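Side-chain contacts in putative metal-dependent isothiocyanate hydrolase SaxA (Pectobacterium carotovorum, PDB 6BRM), which probably hydrolyses isothiocyanates, the defence toxins of cabbage-family plants, using two zinc ions held in a metallo-beta-lactamase-type fold: residues B[122-127]-B[172-177]; B[207-212]-B[246-251]; B[66-71]-B[95-100]. All coordinates share one frame; numbering follows the deposited sequence.

Interaction 1 of 3, residues B[122-127]-B[172-177]; sequences YKTDGQ and VKSLQR
Tyr-122 and Arg-177 meet at the solvent side of this contact, Thr-124 and Ser-174 at its buried side. The guanidinium brings NH2 to within 3.8 Å of Tyr-122 CE1; the two side chains cross at about a right angle, with ring and guanidinium planes 61° apart, so the groups do not stack. Arg-177 gets there with CG anti to its own N (chi1 180°) and the chain extended on to NE, which carries its charge from the helix across to the strand. The polar partner of NH2 is Glu-112, through a salt bridge, with the tyrosine ring lying alongside. Two residues along the strand, on the same side of it, the methyl CG2 of Thr-124 faces Ser-174, 4.0 Å from Ser-174 CB. The serine hydroxyl turns back along its own helix to bond Pro-170 O, so its polar need is met within helix 169-178. Behind the pair, Tyr-160 of strand 159-163 touches both Thr-124 and Ser-174, while Phe-178 meets the Tyr-122 ring. A helix laid across one face of a mixed sheet in this way is an outer layer of the alpha-beta-beta-alpha sandwich of the metallo-beta-lactamase superfamily.

Interaction 2 of 3, residues B[207-212]-B[246-251]; sequences RTLKML and DKILIP
At the edge of the second beta-sheet, where helix 203-211 covers the outermost strand 248-249, Leu-209 rests one methyl on Lys-247 and Ile-248 together. That methyl, CD2, lies against the aliphatic part of the lysine, 3.9 Å from Lys-247 CB and 4.0 Å from Lys-247 CD, the two side chains meeting at a slant. The same CD2 touches the end of the isoleucine, Ile-248 CD1, at 4.0 Å. Although the CB of Ile-248 is not aimed at the helix, CG1 lies beside the backbone N (chi1 -47°) and the next torsion swings CD1 across to the leucine. The lysine thus contributes carbon to the contact, while its bend at chi4 (-72°) takes the ammonium to Pro-213 O, with a weak bond to Ala-215 O, both in the link between helix 203-211 and strand 216-220. Ile-217 of strand 216-220 lies beneath, touched by Leu-209 and Ile-248 alike, and its backbone pairs with Lys-247 and Leu-249. Strands 216-220 and 248-249 are adjacent and parallel, joined through helix 232-241, which places Ser-239 against Ile-248; the three together form a beta-alpha-beta crossover.

Interaction 3 of 3, residues B[66-71]-B[95-100]; sequences THTHTD and AALIRS. With ZN (zinc ion), chain L; ZN (zinc ion), chain M.
Thr-68 makes the apolar contact across these two segments, setting its methyl among the ends of Leu-97 and Ile-98. CG2 lies 3.7 Å from Ile-98 CD1, the two side chains sliding past each other in opposite directions. Against Leu-97 the approach is tip to tip: Leu-97 CD2 sits 3.9 Å from Thr-68 CG2, with OG1 equally near. A chi1 of 174° sends the leucine chain outward from helix 92-100 to make that reach. Ile-98 also rests on Leu-65 and Trp-73, next to the metal loop, and on Ile-106 of strand 106-108.

His-67 and His-69, on either side of Thr-68 in sequence, and Asp-71 bind metal. This is the His-X-His-X-Asp-His signature of the metallo-beta-lactamase superfamily, running from His-67 to His-72 in the loop after strand 62-64. His-67 NE2 and His-69 ND1 each bind the first zinc ion at 2.2 Å, with His-128 and Asp-164 as further ligands. The second zinc takes Asp-71 OD2, also at 2.2 Å, together with His-72, Asp-164 and His-221. Water 1 and Asp-164 bridge the two ions, while water 2 binds the second zinc alone.

Second-shell hydrogen bonds position the ligands. His-67 ND1 donates to Thr-66 OG1 at 2.9 Å, with the oxygen 8° from the ring plane, which fixes the turn of the imidazole; Asp-23 in turn bonds that threonine hydroxyl. His-69 NE2 is held by Leu-142 O.

How the interactions relate
Along the chain interaction 3 closes first, then interaction 1, then interaction 2, in series and without nesting. Interactions 1 and 2 have centres about 17 Å apart and share the second seven-stranded sheet. Helices 169-178 and 203-211 touch side by side, Val-172 CG1 lying 3.8 Å from Met-211 SD, and both interactions reach the second subunit. Interaction 3 sits with the first sheet, its centre about 22 Å from that of interaction 1; interaction 2 is about 30 Å away, on the opposite side of the chain's centre. Ligands from the ends of both sheets meet at the zinc site: the 66-71 loop, after strand 62-64, supplies three, while Asp-164 and His-221 follow strands 159-163 and 216-220.

Interaction 1 of 3, residues B[122-127]-B[172-177]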
ATOM      1  N   TYR B 122       4.124  14.613   7.144  1.00 42.99           N
ATOM      2  CA  TYR B 122       4.222  13.174   6.895  1.00 45.23           C
ATOM      3  C   TYR B 122       3.907  12.866   5.431  1.00 45.94           C
ATOM      4  O   TYR B 122       2.891  13.331   4.908  1.00 46.55           O
ATOM      5  CB  TYR B 122       3.245  12.400   7.779  1.00 45.71           C
ATOM      6  CG  TYR B 122       3.418  12.588   9.271  1.00 46.46           C
ATOM      7  CD1 TYR B 122       4.290  11.775   9.999  1.00 47.26           C
ATOM      8  CD2 TYR B 122       2.682  13.551   9.965  1.00 47.18           C
ATOM      9  CE1 TYR B 122       4.441  11.930  11.373  1.00 48.41           C
ATOM     10  CE2 TYR B 122       2.821  13.711  11.338  1.00 48.55           C
ATOM     11  CZ  TYR B 122       3.704  12.902  12.038  1.00 49.10           C
ATOM     12  OH  TYR B 122       3.844  13.061  13.396  1.00 48.71           O
ATOM     13  N   LYS B 123       4.774  12.076   4.793  1.00 45.53           N
ATOM     14  CA  LYS B 123       4.578  11.603   3.423  1.00 45.68           C
ATOM     15  C   LYS B 123       3.855  10.256   3.472  1.00 47.08           C
ATOM     16  O   LYS B 123       4.272   9.361   4.209  1.00 48.37           O
ATOM     17  CB  LYS B 123       5.935  11.450   2.719  1.00 45.55           C
ATOM     18  CG  LYS B 123       5.856  11.068   1.246  1.00 46.16           C
ATOM     19  CD  LYS B 123       7.222  11.047   0.564  1.00 46.32           C
ATOM     20  CE  LYS B 123       8.116   9.902   1.026  1.00 46.80           C
ATOM     21  NZ  LYS B 123       7.532   8.563   0.732  1.00 47.87           N
ATOM     22  N   THR B 124       2.793  10.125   2.671  1.00 47.49           N
ATOM     23  CA  THR B 124       1.902   8.955   2.664  1.00 46.97           C
ATOM     24  C   THR B 124       2.046   8.141   1.376  1.00 47.57           C
ATOM     25  O   THR B 124       2.337   8.700   0.316  1.00 48.16           O
ATOM     26  CB  THR B 124       0.433   9.407   2.749  1.00 47.39           C
ATOM     27  OG1 THR B 124       0.302  10.453   3.716  1.00 47.46           O
ATOM     28  CG2 THR B 124      -0.480   8.247   3.127  1.00 48.71           C
ATOM     29  N   ASP B 125       1.827   6.829   1.466  1.00 46.36           N
ATOM     30  CA  ASP B 125       1.870   5.955   0.290  1.00 45.82           C
ATOM     31  C   ASP B 125       0.454   5.736  -0.223  1.00 44.89           C
ATOM     32  O   ASP B 125      -0.415   5.322   0.533  1.00 44.57           O
ATOM     33  CB  ASP B 125       2.527   4.606   0.616  1.00 45.74           C
ATOM     34  CG  ASP B 125       2.883   3.800  -0.642  1.00 44.57           C
ATOM     35  OD1 ASP B 125       3.612   4.324  -1.510  1.00 43.21           O
ATOM     36  OD2 ASP B 125       2.438   2.640  -0.760  1.00 43.52           O
ATOM     37  N   GLY B 126       0.232   6.036  -1.502  1.00 45.96           N
ATOM     38  CA  GLY B 126      -1.049   5.795  -2.170  1.00 45.41           C
ATOM     39  C   GLY B 126      -0.876   4.755  -3.260  1.00 45.36           C
ATOM     40  O   GLY B 126       0.203   4.180  -3.408  1.00 43.29           O
ATOM     41  N   GLN B 127      -1.949   4.497  -4.004  1.00 45.42           N
ATOM     42  CA  GLN B 127      -1.883   3.678  -5.206  1.00 46.51           C
ATOM     43  C   GLN B 127      -2.622   4.379  -6.344  1.00 47.79           C
ATOM     44  O   GLN B 127      -3.843   4.526  -6.299  1.00 50.00           O
ATOM     45  CB  GLN B 127      -2.466   2.290  -4.942  1.00 47.16           C
ATOM     46  CG  GLN B 127      -2.043   1.248  -5.967  1.00 47.46           C
ATOM     47  CD  GLN B 127      -2.305  -0.170  -5.505  1.00 48.29           C
ATOM     48  OE1 GLN B 127      -1.403  -0.851  -5.016  1.00 48.57           O
ATOM     49  NE2 GLN B 127      -3.546  -0.619  -5.650  1.00 48.66           N
ATOM     50  N   VAL B 172      -6.610   4.188   4.208  1.00 49.69           N
ATOM     51  CA  VAL B 172      -7.462   3.964   5.389  1.00 50.73           C
ATOM     52  C   VAL B 172      -6.666   4.076   6.689  1.00 52.57           C
ATOM     53  O   VAL B 172      -7.116   4.730   7.632  1.00 55.40           O
ATOM     54  CB  VAL B 172      -8.184   2.590   5.334  1.00 50.49           C
ATOM     55  CG1 VAL B 172      -9.000   2.339   6.606  1.00 50.19           C
ATOM     56  CG2 VAL B 172      -9.082   2.517   4.108  1.00 50.97           C
ATOM     57  N   LYS B 173      -5.496   3.441   6.736  1.00 53.97           N
ATOM     58  CA  LYS B 173      -4.604   3.529   7.905  1.00 56.20           C
ATOM     59  C   LYS B 173      -4.114   4.949   8.212  1.00 55.07           C
ATOM     60  O   LYS B 173      -3.838   5.269   9.370  1.00 56.41           O
ATOM     61  CB  LYS B 173      -3.394   2.601   7.743  1.00 58.47           C
ATOM     62  CG  LYS B 173      -3.735   1.124   7.867  1.00 60.08           C
ATOM     63  CD  LYS B 173      -2.535   0.238   7.568  1.00 62.32           C
ATOM     64  CE  LYS B 173      -1.484   0.281   8.668  1.00 64.04           C
ATOM     65  NZ  LYS B 173      -0.327  -0.605   8.357  1.00 65.10           N
ATOM     66  N   SER B 174      -3.993   5.786   7.180  1.00 54.73           N
ATOM     67  CA  SER B 174      -3.624   7.195   7.357  1.00 54.27           C
ATOM     68  C   SER B 174      -4.742   8.008   8.010  1.00 53.80           C
ATOM     69  O   SER B 174      -4.470   8.875   8.836  1.00 56.13           O
ATOM     70  CB  SER B 174      -3.231   7.818   6.021  1.00 54.21           C
ATOM     71  OG  SER B 174      -2.134   7.121   5.465  1.00 55.74           O
ATOM     72  N   LEU B 175      -5.990   7.730   7.634  1.00 53.86           N
ATOM     73  CA  LEU B 175      -7.157   8.326   8.296  1.00 53.59           C
ATOM     74  C   LEU B 175      -7.264   7.853   9.745  1.00 54.20           C
ATOM     75  O   LEU B 175      -7.590   8.641  10.629  1.00 57.17           O
ATOM     76  CB  LEU B 175      -8.457   7.981   7.553  1.00 53.45           C
ATOM     77  CG  LEU B 175      -8.652   8.452   6.105  1.00 53.14           C
ATOM     78  CD1 LEU B 175      -9.952   7.888   5.546  1.00 51.54           C
ATOM     79  CD2 LEU B 175      -8.642   9.970   6.000  1.00 52.82           C
ATOM     80  N   GLN B 176      -6.994   6.569   9.980  1.00 54.05           N
ATOM     81  CA  GLN B 176      -7.037   5.995  11.334  1.00 52.87           C
ATOM     82  C   GLN B 176      -5.905   6.508  12.225  1.00 50.59           C
ATOM     83  O   GLN B 176      -6.131   6.792  13.403  1.00 53.64           O
ATOM     84  CB  GLN B 176      -7.010   4.464  11.282  1.00 53.72           C
ATOM     85  CG  GLN B 176      -8.286   3.848  10.724  1.00 54.61           C
ATOM     86  CD  GLN B 176      -8.212   2.337  10.577  1.00 55.41           C
ATOM     87  OE1 GLN B 176      -7.227   1.706  10.966  1.00 57.52           O
ATOM     88  NE2 GLN B 176      -9.263   1.747  10.017  1.00 54.63           N
ATOM     89  N   ARG B 177      -4.703   6.633  11.669  1.00 46.78           N
ATOM     90  CA  ARG B 177      -3.550   7.123  12.429  1.00 45.20           C
ATOM     91  C   ARG B 177      -3.668   8.617  12.736  1.00 45.98           C
ATOM     92  O   ARG B 177      -3.852   8.997  13.894  1.00 48.05           O
ATOM     93  CB  ARG B 177      -2.237   6.827  11.689  1.00 42.60           C
ATOM     94  CG  ARG B 177      -0.980   7.309  12.402  1.00 41.04           C
ATOM     95  CD  ARG B 177       0.265   7.046  11.572  1.00 40.97           C
ATOM     96  NE  ARG B 177       1.453   7.683  12.137  1.00 40.22           N
ATOM     97  CZ  ARG B 177       2.675   7.631  11.609  1.00 40.44           C
ATOM     98  NH1 ARG B 177       2.904   6.962  10.480  1.00 40.75           N
ATOM     99  NH2 ARG B 177       3.686   8.255  12.216  1.00 40.62           N
TER

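Interaction 2 of 3, residues B[207-212]-B[246-251]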
ATOM      1  N   ARG B 207     -17.378   6.796   1.519  0.50 61.66           N
ATOM      2  CA  ARG B 207     -16.637   5.759   2.245  0.50 62.04           C
ATOM      3  C   ARG B 207     -15.649   6.309   3.285  0.50 63.10           C
ATOM      4  O   ARG B 207     -15.420   5.671   4.315  0.50 64.38           O
ATOM      5  CB  ARG B 207     -15.910   4.846   1.253  0.50 61.98           C
ATOM      6  CG  ARG B 207     -16.824   3.840   0.571  0.50 61.75           C
ATOM      7  CD  ARG B 207     -16.220   3.290  -0.711  0.50 61.34           C
ATOM      8  NE  ARG B 207     -16.931   2.104  -1.182  0.50 61.29           N
ATOM      9  CZ  ARG B 207     -18.138   2.124  -1.739  0.50 60.46           C
ATOM     10  NH1 ARG B 207     -18.783   3.271  -1.897  0.50 59.63           N
ATOM     11  NH2 ARG B 207     -18.704   0.992  -2.137  0.50 60.30           N
ATOM     12  N   THR B 208     -15.072   7.480   3.011  1.00 63.25           N
ATOM     13  CA  THR B 208     -14.222   8.191   3.986  1.00 63.53           C
ATOM     14  C   THR B 208     -15.020   8.721   5.169  1.00 65.10           C
ATOM     15  O   THR B 208     -14.619   8.555   6.323  1.00 67.94           O
ATOM     16  CB  THR B 208     -13.529   9.423   3.365  1.00 64.26           C
ATOM     17  OG1 THR B 208     -14.493  10.245   2.698  1.00 65.75           O
ATOM     18  CG2 THR B 208     -12.481   9.011   2.394  1.00 63.11           C
ATOM     19  N   LEU B 209     -16.143   9.366   4.863  1.00 64.33           N
ATOM     20  CA  LEU B 209     -16.963  10.038   5.873  1.00 63.99           C
ATOM     21  C   LEU B 209     -17.668   9.035   6.803  1.00 62.94           C
ATOM     22  O   LEU B 209     -17.969   9.363   7.947  1.00 62.07           O
ATOM     23  CB  LEU B 209     -17.974  10.988   5.204  1.00 64.67           C
ATOM     24  CG  LEU B 209     -18.184  12.361   5.853  1.00 65.13           C
ATOM     25  CD1 LEU B 209     -16.912  13.199   5.823  1.00 64.38           C
ATOM     26  CD2 LEU B 209     -19.318  13.094   5.152  1.00 66.34           C
ATOM     27  N   LYS B 210     -17.936   7.826   6.309  1.00 62.74           N
ATOM     28  CA  LYS B 210     -18.376   6.716   7.169  1.00 62.86           C
ATOM     29  C   LYS B 210     -17.277   6.326   8.157  1.00 61.86           C
ATOM     30  O   LYS B 210     -17.545   6.104   9.335  1.00 61.58           O
ATOM     31  CB  LYS B 210     -18.790   5.496   6.335  1.00 62.68           C
ATOM     32  CG  LYS B 210     -20.142   5.651   5.657  1.00 62.87           C
ATOM     33  CD  LYS B 210     -20.419   4.526   4.674  1.00 62.44           C
ATOM     34  CE  LYS B 210     -21.791   4.682   4.036  1.00 62.69           C
ATOM     35  NZ  LYS B 210     -21.932   3.878   2.790  1.00 62.45           N
ATOM     36  N   MET B 211     -16.045   6.249   7.656  1.00 63.61           N
ATOM     37  CA  MET B 211     -14.864   5.940   8.470  1.00 63.76           C
ATOM     38  C   MET B 211     -14.597   7.036   9.505  1.00 63.29           C
ATOM     39  O   MET B 211     -14.363   6.743  10.679  1.00 63.67           O
ATOM     40  CB  MET B 211     -13.621   5.780   7.574  1.00 65.28           C
ATOM     41  CG  MET B 211     -12.590   4.774   8.068  1.00 67.01           C
ATOM     42  SD  MET B 211     -12.663   3.199   7.183  1.00 67.62           S
ATOM     43  CE  MET B 211     -14.381   2.745   7.412  1.00 66.24           C
ATOM     44  N   LEU B 212     -14.653   8.290   9.056  1.00 62.61           N
ATOM     45  CA  LEU B 212     -14.239   9.447   9.850  1.00 62.28           C
ATOM     46  C   LEU B 212     -15.296  10.573   9.772  1.00 62.11           C
ATOM     47  O   LEU B 212     -15.089  11.581   9.090  1.00 61.25           O
ATOM     48  CB  LEU B 212     -12.868   9.913   9.344  1.00 62.55           C
ATOM     49  CG  LEU B 212     -12.005  10.789  10.251  1.00 62.87           C
ATOM     50  CD1 LEU B 212     -11.541  10.026  11.485  1.00 62.68           C
ATOM     51  CD2 LEU B 212     -10.808  11.295   9.464  1.00 63.51           C
ATOM     52  N   ASP B 246     -23.431  19.490   3.364  1.00 73.32           N
ATOM     53  CA  ASP B 246     -22.690  20.536   4.101  1.00 75.05           C
ATOM     54  C   ASP B 246     -21.346  20.086   4.703  1.00 74.46           C
ATOM     55  O   ASP B 246     -20.626  20.905   5.282  1.00 76.24           O
ATOM     56  CB  ASP B 246     -23.579  21.206   5.174  1.00 75.62           C
ATOM     57  CG  ASP B 246     -24.072  20.238   6.243  1.00 77.76           C
ATOM     58  OD1 ASP B 246     -24.080  19.010   6.000  1.00 80.19           O
ATOM     59  OD2 ASP B 246     -24.473  20.716   7.325  1.00 78.27           O
ATOM     60  N   LYS B 247     -21.015  18.799   4.566  1.00 72.26           N
ATOM     61  CA  LYS B 247     -19.685  18.272   4.915  1.00 70.41           C
ATOM     62  C   LYS B 247     -18.754  18.075   3.707  1.00 68.86           C
ATOM     63  O   LYS B 247     -17.548  17.903   3.893  1.00 69.75           O
ATOM     64  CB  LYS B 247     -19.813  16.955   5.688  1.00 71.19           C
ATOM     65  CG  LYS B 247     -20.129  17.145   7.160  1.00 71.94           C
ATOM     66  CD  LYS B 247     -20.103  15.826   7.917  1.00 72.92           C
ATOM     67  CE  LYS B 247     -20.007  16.057   9.419  1.00 74.01           C
ATOM     68  NZ  LYS B 247     -18.658  16.535   9.847  1.00 74.11           N
ATOM     69  N   ILE B 248     -19.302  18.080   2.488  1.00 66.55           N
ATOM     70  CA  ILE B 248     -18.491  18.000   1.264  1.00 64.84           C
ATOM     71  C   ILE B 248     -18.298  19.406   0.685  1.00 63.54           C
ATOM     72  O   ILE B 248     -19.195  19.952   0.036  1.00 62.87           O
ATOM     73  CB  ILE B 248     -19.124  17.064   0.196  1.00 64.02           C
ATOM     74  CG1 ILE B 248     -19.579  15.728   0.811  1.00 63.23           C
ATOM     75  CG2 ILE B 248     -18.152  16.820  -0.955  1.00 63.57           C
ATOM     76  CD1 ILE B 248     -18.565  15.047   1.701  1.00 63.85           C
ATOM     77  N   LEU B 249     -17.127  19.988   0.941  1.00 62.74           N
ATOM     78  CA  LEU B 249     -16.736  21.265   0.340  1.00 62.85           C
ATOM     79  C   LEU B 249     -16.281  21.030  -1.101  1.00 64.13           C
ATOM     80  O   LEU B 249     -15.433  20.172  -1.352  1.00 64.28           O
ATOM     81  CB  LEU B 249     -15.618  21.944   1.146  1.00 62.91           C
ATOM     82  CG  LEU B 249     -16.018  22.866   2.307  1.00 62.62           C
ATOM     83  CD1 LEU B 249     -16.531  24.201   1.785  1.00 62.89           C
ATOM     84  CD2 LEU B 249     -17.045  22.216   3.223  1.00 61.94           C
ATOM     85  N   ILE B 250     -16.858  21.784  -2.038  1.00 64.41           N
ATOM     86  CA  ILE B 250     -16.524  21.671  -3.460  1.00 65.55           C
ATOM     87  C   ILE B 250     -16.232  23.085  -3.978  1.00 66.56           C
ATOM     88  O   ILE B 250     -17.100  23.729  -4.570  1.00 68.40           O
ATOM     89  CB  ILE B 250     -17.655  20.997  -4.283  1.00 65.30           C
ATOM     90  CG1 ILE B 250     -18.239  19.783  -3.546  1.00 65.46           C
ATOM     91  CG2 ILE B 250     -17.117  20.556  -5.638  1.00 64.82           C
ATOM     92  CD1 ILE B 250     -19.451  19.180  -4.221  1.00 66.07           C
ATOM     93  N   PRO B 251     -14.997  23.573  -3.756  1.00 67.32           N
ATOM     94  CA  PRO B 251     -14.694  24.976  -4.014  1.00 67.73           C
ATOM     95  C   PRO B 251     -14.543  25.298  -5.498  1.00 67.22           C
ATOM     96  O   PRO B 251     -14.139  24.438  -6.290  1.00 67.25           O
ATOM     97  CB  PRO B 251     -13.350  25.160  -3.312  1.00 67.90           C
ATOM     98  CG  PRO B 251     -12.678  23.845  -3.508  1.00 67.50           C
ATOM     99  CD  PRO B 251     -13.776  22.815  -3.421  1.00 67.52           C
TER

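Interaction 3 of 3, residues B[66-71]-B[95-100]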
ATOM      1  N   THR B  66       3.867  16.135  -5.325  1.00 49.41           N
ATOM      2  CA  THR B  66       3.449  14.777  -4.968  1.00 49.35           C
ATOM      3  C   THR B  66       3.987  13.764  -5.979  1.00 49.75           C
ATOM      4  O   THR B  66       4.359  12.652  -5.607  1.00 50.25           O
ATOM      5  CB  THR B  66       1.915  14.642  -4.893  1.00 49.97           C
ATOM      6  OG1 THR B  66       1.328  14.959  -6.164  1.00 51.82           O
ATOM      7  CG2 THR B  66       1.344  15.562  -3.817  1.00 49.68           C
ATOM      8  N   HIS B  67       3.990  14.158  -7.252  1.00 49.20           N
ATOM      9  CA  HIS B  67       4.615  13.394  -8.342  1.00 49.10           C
ATOM     10  C   HIS B  67       4.750  14.278  -9.591  1.00 49.53           C
ATOM     11  O   HIS B  67       4.291  15.426  -9.594  1.00 48.40           O
ATOM     12  CB  HIS B  67       3.843  12.095  -8.651  1.00 49.29           C
ATOM     13  CG  HIS B  67       2.417  12.294  -9.073  1.00 48.04           C
ATOM     14  ND1 HIS B  67       1.569  13.197  -8.469  1.00 47.34           N
ATOM     15  CD2 HIS B  67       1.676  11.659 -10.012  1.00 48.09           C
ATOM     16  CE1 HIS B  67       0.377  13.127  -9.034  1.00 47.04           C
ATOM     17  NE2 HIS B  67       0.413  12.203  -9.977  1.00 46.57           N
ATOM     18  N   THR B  68       5.381  13.744 -10.639  1.00 49.70           N
ATOM     19  CA  THR B  68       5.705  14.518 -11.845  1.00 50.05           C
ATOM     20  C   THR B  68       4.750  14.305 -13.038  1.00 48.20           C
ATOM     21  O   THR B  68       5.115  14.604 -14.175  1.00 48.58           O
ATOM     22  CB  THR B  68       7.154  14.223 -12.286  1.00 51.50           C
ATOM     23  OG1 THR B  68       7.290  12.824 -12.568  1.00 54.49           O
ATOM     24  CG2 THR B  68       8.132  14.617 -11.191  1.00 51.89           C
ATOM     25  N   HIS B  69       3.534  13.810 -12.789  1.00 47.24           N
ATOM     26  CA  HIS B  69       2.501  13.759 -13.835  1.00 46.44           C
ATOM     27  C   HIS B  69       2.175  15.181 -14.292  1.00 47.51           C
ATOM     28  O   HIS B  69       2.100  16.095 -13.468  1.00 46.48           O
ATOM     29  CB  HIS B  69       1.230  13.045 -13.354  1.00 45.47           C
ATOM     30  CG  HIS B  69       1.347  11.549 -13.321  1.00 45.40           C
ATOM     31  ND1 HIS B  69       0.391  10.739 -12.741  1.00 44.71           N
ATOM     32  CD2 HIS B  69       2.311  10.718 -13.789  1.00 42.98           C
ATOM     33  CE1 HIS B  69       0.760   9.476 -12.863  1.00 43.05           C
ATOM     34  NE2 HIS B  69       1.919   9.437 -13.496  1.00 42.79           N
ATOM     35  N   THR B  70       1.988  15.354 -15.601  1.00 48.77           N
ATOM     36  CA  THR B  70       1.937  16.686 -16.231  1.00 49.63           C
ATOM     37  C   THR B  70       0.852  17.607 -15.662  1.00 50.87           C
ATOM     38  O   THR B  70       1.065  18.818 -15.554  1.00 50.45           O
ATOM     39  CB  THR B  70       1.772  16.575 -17.762  1.00 49.80           C
ATOM     40  OG1 THR B  70       2.672  15.581 -18.271  1.00 49.55           O
ATOM     41  CG2 THR B  70       2.060  17.912 -18.445  1.00 49.93           C
ATOM     42  N   ASP B  71      -0.284  17.028 -15.266  1.00 51.41           N
ATOM     43  CA  ASP B  71      -1.361  17.776 -14.582  1.00 51.87           C
ATOM     44  C   ASP B  71      -1.049  18.189 -13.124  1.00 51.50           C
ATOM     45  O   ASP B  71      -1.920  18.735 -12.439  1.00 53.76           O
ATOM     46  CB  ASP B  71      -2.691  16.994 -14.636  1.00 52.49           C
ATOM     47  CG  ASP B  71      -2.611  15.647 -13.937  1.00 53.06           C
ATOM     48  OD1 ASP B  71      -1.692  14.876 -14.283  1.00 55.13           O
ATOM     49  OD2 ASP B  71      -3.451  15.348 -13.056  1.00 51.60           O
ATOM     50  N   ALA B  95      13.331  13.970  -7.638  1.00 54.49           N
ATOM     51  CA  ALA B  95      14.329  14.995  -7.327  1.00 53.29           C
ATOM     52  C   ALA B  95      15.346  15.135  -8.454  1.00 52.89           C
ATOM     53  O   ALA B  95      15.636  16.250  -8.889  1.00 53.57           O
ATOM     54  CB  ALA B  95      15.038  14.676  -6.020  1.00 54.13           C
ATOM     55  N   ALA B  96      15.870  14.000  -8.923  1.00 52.05           N
ATOM     56  CA  ALA B  96      16.827  13.964 -10.037  1.00 51.50           C
ATOM     57  C   ALA B  96      16.259  14.579 -11.315  1.00 50.89           C
ATOM     58  O   ALA B  96      16.947  15.340 -11.993  1.00 49.50           O
ATOM     59  CB  ALA B  96      17.276  12.534 -10.307  1.00 51.55           C
ATOM     60  N   LEU B  97      15.010  14.236 -11.634  1.00 52.32           N
ATOM     61  CA  LEU B  97      14.300  14.803 -12.786  1.00 53.31           C
ATOM     62  C   LEU B  97      14.197  16.319 -12.663  1.00 54.68           C
ATOM     63  O   LEU B  97      14.666  17.046 -13.539  1.00 55.92           O
ATOM     64  CB  LEU B  97      12.900  14.184 -12.920  1.00 53.78           C
ATOM     65  CG  LEU B  97      11.930  14.740 -13.981  1.00 55.62           C
ATOM     66  CD1 LEU B  97      12.585  14.898 -15.349  1.00 55.34           C
ATOM     67  CD2 LEU B  97      10.694  13.855 -14.083  1.00 55.33           C
ATOM     68  N   ILE B  98      13.607  16.777 -11.560  1.00 55.01           N
ATOM     69  CA  ILE B  98      13.469  18.216 -11.270  1.00 56.06           C
ATOM     70  C   ILE B  98      14.830  18.938 -11.280  1.00 57.27           C
ATOM     71  O   ILE B  98      14.930  20.051 -11.799  1.00 58.58           O
ATOM     72  CB  ILE B  98      12.667  18.462  -9.949  1.00 54.79           C
ATOM     73  CG1 ILE B  98      11.163  18.567 -10.239  1.00 54.86           C
ATOM     74  CG2 ILE B  98      13.068  19.754  -9.241  1.00 54.82           C
ATOM     75  CD1 ILE B  98      10.534  17.365 -10.912  1.00 55.08           C
ATOM     76  N   ARG B  99      15.864  18.296 -10.735  1.00 58.26           N
ATOM     77  CA  ARG B  99      17.224  18.872 -10.714  1.00 59.32           C
ATOM     78  C   ARG B  99      17.829  19.028 -12.109  1.00 58.44           C
ATOM     79  O   ARG B  99      18.504  20.023 -12.387  1.00 57.53           O
ATOM     80  CB  ARG B  99      18.154  18.029  -9.831  1.00 60.44           C
ATOM     81  CG  ARG B  99      19.496  18.672  -9.482  1.00 60.69           C
ATOM     82  CD  ARG B  99      19.947  18.284  -8.077  1.00 62.14           C
ATOM     83  NE  ARG B  99      19.799  16.841  -7.830  1.00 62.73           N
ATOM     84  CZ  ARG B  99      19.514  16.264  -6.656  1.00 62.23           C
ATOM     85  NH1 ARG B  99      19.327  16.976  -5.540  1.00 62.01           N
ATOM     86  NH2 ARG B  99      19.408  14.938  -6.597  1.00 61.68           N
ATOM     87  N   SER B 100      17.568  18.054 -12.981  1.00 58.43           N
ATOM     88  CA  SER B 100      18.062  18.088 -14.361  1.00 57.59           C
ATOM     89  C   SER B 100      17.267  19.044 -15.269  1.00 56.23           C
ATOM     90  O   SER B 100      17.686  19.317 -16.394  1.00 57.98           O
ATOM     91  CB  SER B 100      18.079  16.679 -14.959  1.00 57.46           C
ATOM     92  OG  SER B 100      19.093  16.571 -15.942  1.00 58.88           O
TER
HETATM   93 ZN    ZN L 301      -1.158  11.523 -11.377  1.00 48.41          ZN
HETATM   94 ZN    ZN M 302      -3.481  13.771 -11.507  1.00 52.75          ZN
HETATM   95  O   HOH W   1      -1.984  12.893 -12.869  1.00 47.57           O
HETATM   96  O   HOH W   2      -4.811  12.350 -12.535  1.00 46.81           O